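Local coordinates for protein beta-d-glucoside glucohydrolase (Hypocrea jecorina, PDB 3ZZ1) that probably hydrolyses terminal, non-reducing beta-D-glucosyl residues with release of beta-D-glucose, as a secreted family 3 glycoside hydrolase of cellulose degradation, at residues T242-A247 with N278-S283. Sequence-based numbering, arbitrary orientation.
Sequences TTVQSA and NQVPTS
V244 and V280 meet flank to flank, their side chains running past each other in opposite senses, an instance of a short helix and a connecting loop joined mainly by apolar side chains. On V280, CG2 does most of the work: it lies 3.8 Å from A247 CB and 3.9 Å from V244 CA, filling the step between two residues one helical turn apart. CG1 of V280 adds a second approach to A247 CB at 4.0 Å. V244 in turn lies at a slant to Q279, one methyl on its carbonyl oxygen and the other on its CB. The first, CG1, anti to the backbone N (chi1 173°), rests 3.4 Å from Q279 O, while CG2 packs against Q279 CB at 3.6 Å. Replacing V244 by an alanine removes both methyls and would probably leave a gap beside Q279 CB and O and take one neighbour from V280 CG2. The contact lies in the family 3 N-terminal region, where helix 269-276 is ended by a Schellman motif with N278 as its C-prime residue, and the chain then runs through 279-281 into helix 282-298. A274 of helix 269-276 also touches V244, and R284 NH1 of helix 282-298 hydrogen-bonds A247 O, so both helices border helix 244-249.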
loop_
_atom_site.group_PDB
_atom_site.type_symbol
_atom_site.label_atom_id
_atom_site.label_comp_id
_atom_site.label_asym_id
_atom_site.label_seq_id
_atom_site.Cartn_x
_atom_site.Cartn_y
_atom_site.Cartn_z
ATOM N N THR A 242 -27.586 7.649 1.914
ATOM C CA THR A 242 -28.942 7.400 2.423
ATOM C C THR A 242 -28.951 6.843 3.844
ATOM O O THR A 242 -27.978 6.240 4.295
ATOM C CB THR A 242 -29.723 6.386 1.555
ATOM O OG1 THR A 242 -29.023 5.133 1.553
ATOM C CG2 THR A 242 -29.921 6.897 0.122
ATOM N N THR A 243 -30.080 7.024 4.525
ATOM C CA THR A 243 -30.322 6.387 5.813
ATOM C C THR A 243 -30.626 4.898 5.630
ATOM O O THR A 243 -29.919 4.042 6.164
ATOM C CB THR A 243 -31.480 7.077 6.562
ATOM O OG1 THR A 243 -31.114 8.433 6.845
ATOM C CG2 THR A 243 -31.805 6.346 7.877
ATOM N N VAL A 244 -31.664 4.614 4.847
ATOM C CA VAL A 244 -32.250 3.277 4.740
ATOM C C VAL A 244 -31.504 2.310 3.811
ATOM O O VAL A 244 -31.186 1.193 4.221
ATOM C CB VAL A 244 -33.752 3.366 4.353
ATOM C CG1 VAL A 244 -34.332 1.990 4.073
ATOM C CG2 VAL A 244 -34.538 4.055 5.467
ATOM N N GLN A 245 -31.236 2.726 2.574
ATOM C CA GLN A 245 -30.564 1.851 1.598
ATOM C C GLN A 245 -29.165 1.416 2.058
ATOM O O GLN A 245 -28.797 0.241 1.915
ATOM C CB GLN A 245 -30.492 2.491 0.202
ATOM C CG GLN A 245 -29.985 1.512 -0.874
ATOM C CD GLN A 245 -29.749 2.148 -2.229
ATOM O OE1 GLN A 245 -30.607 2.854 -2.763
ATOM N NE2 GLN A 245 -28.582 1.880 -2.807
ATOM N N SER A 246 -28.390 2.358 2.605
ATOM C CA SER A 246 -27.044 2.051 3.097
ATOM C C SER A 246 -27.123 0.955 4.166
ATOM O O SER A 246 -26.459 -0.087 4.054
ATOM C CB SER A 246 -26.337 3.310 3.616
ATOM O OG SER A 246 -26.943 3.813 4.802
ATOM N N ALA A 247 -27.972 1.176 5.171
ATOM C CA ALA A 247 -28.232 0.184 6.217
ATOM C C ALA A 247 -28.584 -1.201 5.644
ATOM O O ALA A 247 -27.947 -2.202 5.989
ATOM C CB ALA A 247 -29.339 0.681 7.155
ATOM N N ASN A 278 -40.125 1.121 10.559
ATOM C CA ASN A 278 -40.001 -0.174 9.875
ATOM C C ASN A 278 -39.351 -0.130 8.484
ATOM O O ASN A 278 -39.620 -0.983 7.641
ATOM C CB ASN A 278 -41.368 -0.883 9.815
ATOM C CG ASN A 278 -42.058 -0.949 11.170
ATOM O OD1 ASN A 278 -43.213 -0.535 11.313
ATOM N ND2 ASN A 278 -41.353 -1.457 12.169
ATOM N N GLN A 279 -38.499 0.869 8.253
ATOM C CA GLN A 279 -37.751 0.978 6.997
ATOM C C GLN A 279 -36.453 0.177 7.031
ATOM O O GLN A 279 -36.001 -0.327 6.001
ATOM C CB GLN A 279 -37.484 2.443 6.642
ATOM C CG GLN A 279 -38.739 3.219 6.266
ATOM C CD GLN A 279 -39.629 2.449 5.308
ATOM O OE1 GLN A 279 -40.664 1.906 5.701
ATOM N NE2 GLN A 279 -39.223 2.382 4.051
ATOM N N VAL A 280 -35.866 0.064 8.219
ATOM C CA VAL A 280 -34.735 -0.826 8.456
ATOM C C VAL A 280 -35.124 -1.814 9.552
ATOM O O VAL A 280 -35.452 -1.401 10.669
ATOM C CB VAL A 280 -33.451 -0.052 8.869
ATOM C CG1 VAL A 280 -32.312 -1.017 9.184
ATOM C CG2 VAL A 280 -33.032 0.920 7.772
ATOM N N PRO A 281 -35.099 -3.122 9.237
ATOM C CA PRO A 281 -35.426 -4.128 10.246
ATOM C C PRO A 281 -34.423 -4.108 11.398
ATOM O O PRO A 281 -33.239 -3.805 11.191
ATOM C CB PRO A 281 -35.333 -5.449 9.475
ATOM C CG PRO A 281 -34.446 -5.153 8.307
ATOM C CD PRO A 281 -34.747 -3.732 7.943
ATOM N N THR A 282 -34.902 -4.407 12.603
ATOM C CA THR A 282 -34.046 -4.470 13.782
ATOM C C THR A 282 -32.934 -5.507 13.610
ATOM O O THR A 282 -31.821 -5.314 14.102
ATOM C CB THR A 282 -34.852 -4.811 15.039
ATOM O OG1 THR A 282 -35.708 -5.923 14.759
ATOM C CG2 THR A 282 -35.693 -3.630 15.472
ATOM N N SER A 283 -33.242 -6.597 12.906
ATOM C CA SER A 283 -32.263 -7.653 12.630
ATOM C C SER A 283 -31.014 -7.111 11.934
ATOM O O SER A 283 -29.902 -7.544 12.229
ATOM C CB SER A 283 -32.893 -8.757 11.780
ATOM O OG SER A 283 -33.286 -8.255 10.512
#